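Local coordinates for protein MIF (Toxoplasma gondii, PDB 4DH4) that belongs to the macrophage migration inhibitory factor family, small alpha/beta proteins, and here forms a trimer of identical chains, at residues C3-P8 / V40-T45; C7-T12 / R86-P91. All blocks are in the same frame, centred on the assembly; numbering follows the deposited sequence.

Both contacts start from the first strand of the chain and share Cys-7 and Pro-8, with centres about 10 Å apart. Contact 1 (3-8 with 40-45) is mostly buried: two parallel strands of the four-stranded sheet held by a regular backbone ladder, covering 596 Å² in all. Contact 2 (7-12 with 86-91) lies farther from the chain's centre, is partly buried and covers 195 Å². It has no hydrogen bond across its segments; methyl groups and a sulfur pack the loop after that strand against the end of helix 70-88. Tyr-42 joins the two, its OH hydrogen-bonded to Val-9 O and its ring against Leu-88.

Contact 1. Residues C3-P8 / V40-T45; sequences CMIFCP and VGYSQT
Ile-5 and Tyr-42 are neighbours in a parallel ladder, their side chains on the same face of the sheet. The ladder pairs Cys-3 to Cys-7 with Val-40 to Gln-44, the strand axes inclined by only 16°. Gly-41 N and Ser-43 N donate to Cys-3 O and Ile-5 O, while Ile-5 N and Cys-7 N donate to Gly-41 O and Ser-43 O. The shortest of these bonds, Ser-43 N to Ile-5 O, is 2.8 Å. Thr-45 N adds a fifth backbone bond, to Cys-7 O, where the strands run into loop.

Tyr-42 can be followed outward from CB. Because CG stands anti to the backbone N (chi1 -175°), the ring runs along the neighbouring strand toward Cys-7. Its CD2-CE2 side lies obliquely along Ile-5 CG2, 3.7 Å from CD2. Next, CE2 and CZ each lie 3.9 Å from Cys-7 CB. The phenol oxygen OH comes within 3.3 Å of Cys-7 CB and also nears Cys-7 O, but its hydrogen bond is made with Val-9 O. Beyond the strands a water accepts from Gln-44 NE2 and donates to both Pro-8 O and Thr-45 O, reinforcing a weak direct bond from NE2 to Pro-8 O.

The two strands belong to a beta-alpha-beta unit with helix 13-31. Cys-3, Ile-5 and Tyr-42 face helices, Ile-5 resting on Leu-19 and Cys-84; Phe-6, from the other sheet face, stacks on Phe-59 of the same chain. Val-40 and Gly-41 pair antiparallel with a strand of a second subunit, so the sheet continues across the trimer interface.

Contact 2. Residues C7-T12 / R86-P91; sequences CPVAAT and RHLGVP
Val-9 CG2 comes obliquely to the oxygen end of a flat group, the Leu-88–Gly-89 peptide, 4.1 Å from Leu-88 O. No aromatic ring of either segment takes part; the nearby one is that of Tyr-42, whose CE2 packs on Leu-88 CD1. The rest is aliphatic packing plus one sulfur.

Leu-88 carries the larger share by dividing its two methyls. With CG anti to the carbonyl carbon (chi1 -52°), the branch points into the loop: CD1 comes to 4.0 Å from Cys-7 SG, and CD2 reaches Ala-11 CB at 3.8 Å. Val-90 adds a single branch, CG2, which touches both Cys-7 SG, at 3.9 Å, and Val-9 CG2. The two valine side chains run antiparallel and pass alongside rather than abut end to end, Val-9 CG2 to Val-90 CG2 at 4.0 Å.

Within the loop, Val-9 N donates to Cys-7 SG over 3.6 Å at a nearly straight 164°, tying the sulfur that packs on Leu-88 and Val-90 to the backbone of the residue that packs beside it. Ala-10 centres an inverse gamma turn closed by a weak bond from Ala-11 N to Val-9 O. On the opposing side Gly-89 has a positive phi of 81°, where the chain leaves helix 70-88 and turns to Val-90.

The contact thus joins the link between strand 2-7 and helix 13-31, which Thr-12 caps at its N terminus, to the C-terminal end of helix 70-88. Leu-88 also rests on Leu-19 of helix 13-31, and His-87 O accepts from Gln-15 NE2 of that helix. Ala-11 rests on Tyr-42 of strand 39-44 and on Gln-16 of helix 13-31.

Contact 1. Residues C3-P8 / V40-T45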
loop_
_atom_site.group_PDB
_atom_site.type_symbol
_atom_site.label_atom_id
_atom_site.label_comp_id
_atom_site.label_asym_id
_atom_site.label_seq_id
_atom_site.Cartn_x
_atom_site.Cartn_y
_atom_site.Cartn_z
ATOM N N CYS A 3 -6.311 -8.804 -0.585
ATOM C CA CYS A 3 -6.869 -7.888 -1.573
ATOM C C CYS A 3 -7.269 -6.587 -0.887
ATOM O O CYS A 3 -8.139 -6.584 -0.011
ATOM C CB CYS A 3 -8.072 -8.513 -2.282
ATOM S SG CYS A 3 -9.002 -7.347 -3.322
ATOM N N MET A 4 -6.628 -5.493 -1.287
ATOM C CA MET A 4 -6.903 -4.184 -0.706
ATOM C C MET A 4 -7.328 -3.191 -1.773
ATOM O O MET A 4 -6.605 -2.966 -2.746
ATOM C CB MET A 4 -5.682 -3.662 0.051
ATOM C CG MET A 4 -5.329 -4.488 1.278
ATOM S SD MET A 4 -6.604 -4.479 2.552
ATOM C CE MET A 4 -6.775 -2.714 2.849
ATOM N N ILE A 5 -8.505 -2.608 -1.566
ATOM C CA ILE A 5 -9.129 -1.680 -2.515
ATOM C C ILE A 5 -8.979 -0.241 -2.010
ATOM O O ILE A 5 -9.382 0.076 -0.887
ATOM C CB ILE A 5 -10.641 -2.016 -2.668
ATOM C CG1 ILE A 5 -10.825 -3.450 -3.182
ATOM C CG2 ILE A 5 -11.363 -0.980 -3.560
ATOM C CD1 ILE A 5 -12.236 -3.999 -3.017
ATOM N N PHE A 6 -8.390 0.616 -2.843
ATOM C CA PHE A 6 -8.190 2.022 -2.524
ATOM C C PHE A 6 -9.037 2.858 -3.473
ATOM O O PHE A 6 -8.909 2.743 -4.693
ATOM C CB PHE A 6 -6.725 2.424 -2.701
ATOM C CG PHE A 6 -5.777 1.742 -1.757
ATOM C CD1 PHE A 6 -5.226 0.503 -2.077
ATOM C CD2 PHE A 6 -5.413 2.353 -0.558
ATOM C CE1 PHE A 6 -4.339 -0.126 -1.207
ATOM C CE2 PHE A 6 -4.523 1.737 0.325
ATOM C CZ PHE A 6 -3.986 0.494 0.001
ATOM N N CYS A 7 -9.893 3.706 -2.911
ATOM C CA CYS A 7 -10.849 4.459 -3.722
ATOM C C CYS A 7 -11.299 5.716 -2.969
ATOM O O CYS A 7 -11.433 5.678 -1.749
ATOM C CB CYS A 7 -12.040 3.553 -4.045
ATOM S SG CYS A 7 -13.287 4.270 -5.108
ATOM N N PRO A 8 -11.484 6.844 -3.683
ATOM C CA PRO A 8 -11.952 8.065 -3.008
ATOM C C PRO A 8 -13.427 8.035 -2.578
ATOM O O PRO A 8 -13.839 8.867 -1.759
ATOM C CB PRO A 8 -11.704 9.175 -4.039
ATOM C CG PRO A 8 -11.570 8.504 -5.345
ATOM C CD PRO A 8 -11.202 7.064 -5.116
ATOM N N VAL A 40 -9.277 -9.224 3.081
ATOM C CA VAL A 40 -9.757 -8.182 2.177
ATOM C C VAL A 40 -10.033 -6.881 2.949
ATOM O O VAL A 40 -10.431 -6.912 4.121
ATOM C CB VAL A 40 -11.029 -8.622 1.376
ATOM C CG1 VAL A 40 -10.702 -9.709 0.346
ATOM C CG2 VAL A 40 -12.149 -9.102 2.315
ATOM N N GLY A 41 -9.808 -5.743 2.304
ATOM C CA GLY A 41 -10.116 -4.470 2.943
ATOM C C GLY A 41 -10.445 -3.354 1.978
ATOM O O GLY A 41 -10.156 -3.440 0.780
ATOM N N TYR A 42 -11.074 -2.315 2.518
ATOM C CA TYR A 42 -11.377 -1.103 1.771
ATOM C C TYR A 42 -10.735 0.077 2.472
ATOM O O TYR A 42 -10.802 0.208 3.691
ATOM C CB TYR A 42 -12.892 -0.888 1.649
ATOM C CG TYR A 42 -13.279 0.288 0.772
ATOM C CD1 TYR A 42 -13.572 1.536 1.328
ATOM C CD2 TYR A 42 -13.356 0.153 -0.608
ATOM C CE1 TYR A 42 -13.931 2.620 0.523
ATOM C CE2 TYR A 42 -13.724 1.226 -1.424
ATOM C CZ TYR A 42 -14.005 2.456 -0.853
ATOM O OH TYR A 42 -14.366 3.520 -1.657
ATOM N N SER A 43 -10.111 0.943 1.693
ATOM C CA SER A 43 -9.519 2.142 2.249
ATOM C C SER A 43 -9.967 3.340 1.430
ATOM O O SER A 43 -9.667 3.422 0.235
ATOM C CB SER A 43 -7.987 2.013 2.292
ATOM O OG SER A 43 -7.386 3.234 2.699
ATOM N N GLN A 44 -10.719 4.247 2.061
ATOM C CA GLN A 44 -11.102 5.499 1.406
ATOM C C GLN A 44 -9.882 6.410 1.365
ATOM O O GLN A 44 -9.362 6.825 2.410
ATOM C CB GLN A 44 -12.291 6.195 2.106
ATOM C CG GLN A 44 -12.890 7.358 1.280
ATOM C CD GLN A 44 -13.869 8.254 2.041
ATOM O OE1 GLN A 44 -14.474 7.853 3.036
ATOM N NE2 GLN A 44 -14.045 9.471 1.544
ATOM N N THR A 45 -9.419 6.701 0.154
ATOM C CA THR A 45 -8.308 7.611 -0.036
ATOM C C THR A 45 -8.817 9.049 0.049
ATOM O O THR A 45 -10.028 9.287 0.166
ATOM C CB THR A 45 -7.628 7.386 -1.415
ATOM O OG1 THR A 45 -8.568 7.650 -2.465
ATOM C CG2 THR A 45 -7.120 5.952 -1.540
HETATM O O HOH W 1 -12.179 10.751 -0.595
#

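Contact 2. Residues C7-T12 / R86-P91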
loop_
_atom_site.group_PDB
_atom_site.type_symbol
_atom_site.label_atom_id
_atom_site.label_comp_id
_atom_site.label_asym_id
_atom_site.label_seq_id
_atom_site.Cartn_x
_atom_site.Cartn_y
_atom_site.Cartn_z
ATOM N N CYS A 7 -9.893 3.706 -2.911
ATOM C CA CYS A 7 -10.849 4.459 -3.722
ATOM C C CYS A 7 -11.299 5.716 -2.969
ATOM O O CYS A 7 -11.433 5.678 -1.749
ATOM C CB CYS A 7 -12.040 3.553 -4.045
ATOM S SG CYS A 7 -13.287 4.270 -5.108
ATOM N N PRO A 8 -11.484 6.844 -3.683
ATOM C CA PRO A 8 -11.952 8.065 -3.008
ATOM C C PRO A 8 -13.427 8.035 -2.578
ATOM O O PRO A 8 -13.839 8.867 -1.759
ATOM C CB PRO A 8 -11.704 9.175 -4.039
ATOM C CG PRO A 8 -11.570 8.504 -5.345
ATOM C CD PRO A 8 -11.202 7.064 -5.116
ATOM N N VAL A 9 -14.200 7.084 -3.105
ATOM C CA VAL A 9 -15.646 7.001 -2.822
ATOM C C VAL A 9 -15.925 6.805 -1.326
ATOM O O VAL A 9 -15.349 5.925 -0.680
ATOM C CB VAL A 9 -16.346 5.903 -3.676
ATOM C CG1 VAL A 9 -17.771 5.638 -3.190
ATOM C CG2 VAL A 9 -16.357 6.285 -5.158
ATOM N N ALA A 10 -16.801 7.648 -0.780
ATOM C CA ALA A 10 -17.185 7.559 0.622
ATOM C C ALA A 10 -18.220 6.452 0.810
ATOM O O ALA A 10 -19.413 6.717 1.000
ATOM C CB ALA A 10 -17.718 8.908 1.119
ATOM N N ALA A 11 -17.758 5.205 0.740
ATOM C CA ALA A 11 -18.639 4.047 0.839
ATOM C C ALA A 11 -19.141 3.856 2.258
ATOM O O ALA A 11 -18.376 3.950 3.223
ATOM C CB ALA A 11 -17.927 2.791 0.357
ATOM N N THR A 12 -20.442 3.611 2.374
ATOM C CA THR A 12 -21.054 3.264 3.646
ATOM C C THR A 12 -20.568 1.874 4.023
ATOM O O THR A 12 -20.339 1.049 3.137
ATOM C CB THR A 12 -22.605 3.269 3.563
ATOM O OG1 THR A 12 -23.052 2.358 2.546
ATOM C CG2 THR A 12 -23.116 4.663 3.245
ATOM N N ARG A 86 -20.343 -2.242 -9.550
ATOM C CA ARG A 86 -21.633 -2.600 -8.960
ATOM C C ARG A 86 -21.872 -1.911 -7.612
ATOM O O ARG A 86 -22.942 -1.346 -7.380
ATOM C CB ARG A 86 -21.683 -4.125 -8.804
ATOM C CG ARG A 86 -22.997 -4.739 -8.342
ATOM C CD ARG A 86 -23.086 -6.209 -8.803
ATOM N NE ARG A 86 -22.126 -7.099 -8.130
ATOM C CZ ARG A 86 -21.056 -7.664 -8.702
ATOM N NH1 ARG A 86 -20.765 -7.446 -9.983
ATOM N NH2 ARG A 86 -20.265 -8.454 -7.986
ATOM N N HIS A 87 -20.877 -1.949 -6.730
ATOM C CA HIS A 87 -21.042 -1.429 -5.371
ATOM C C HIS A 87 -20.656 0.036 -5.173
ATOM O O HIS A 87 -21.188 0.694 -4.275
ATOM C CB HIS A 87 -20.302 -2.314 -4.366
ATOM C CG HIS A 87 -20.829 -3.710 -4.301
ATOM N ND1 HIS A 87 -22.072 -4.009 -3.786
ATOM C CD2 HIS A 87 -20.299 -4.885 -4.712
ATOM C CE1 HIS A 87 -22.280 -5.310 -3.868
ATOM N NE2 HIS A 87 -21.217 -5.866 -4.423
ATOM N N LEU A 88 -19.739 0.544 -5.991
ATOM C CA LEU A 88 -19.212 1.902 -5.793
ATOM C C LEU A 88 -19.582 2.882 -6.905
ATOM O O LEU A 88 -19.459 4.094 -6.726
ATOM C CB LEU A 88 -17.684 1.885 -5.605
ATOM C CG LEU A 88 -17.066 0.954 -4.552
ATOM C CD1 LEU A 88 -15.541 1.005 -4.624
ATOM C CD2 LEU A 88 -17.542 1.275 -3.142
ATOM N N GLY A 89 -20.021 2.352 -8.044
ATOM C CA GLY A 89 -20.352 3.163 -9.215
ATOM C C GLY A 89 -19.155 3.577 -10.055
ATOM O O GLY A 89 -19.295 4.382 -10.978
ATOM N N VAL A 90 -17.979 3.032 -9.738
ATOM C CA VAL A 90 -16.745 3.353 -10.459
ATOM C C VAL A 90 -16.672 2.527 -11.738
ATOM O O VAL A 90 -16.749 1.302 -11.672
ATOM C CB VAL A 90 -15.479 3.073 -9.585
ATOM C CG1 VAL A 90 -14.197 3.392 -10.360
ATOM C CG2 VAL A 90 -15.530 3.857 -8.275
ATOM N N PRO A 91 -16.511 3.188 -12.906
ATOM C CA PRO A 91 -16.430 2.475 -14.181
ATOM C C PRO A 91 -15.268 1.497 -14.137
ATOM O O PRO A 91 -14.184 1.864 -13.683
ATOM C CB PRO A 91 -16.135 3.583 -15.197
ATOM C CG PRO A 91 -16.574 4.839 -14.545
ATOM C CD PRO A 91 -16.382 4.649 -13.080
#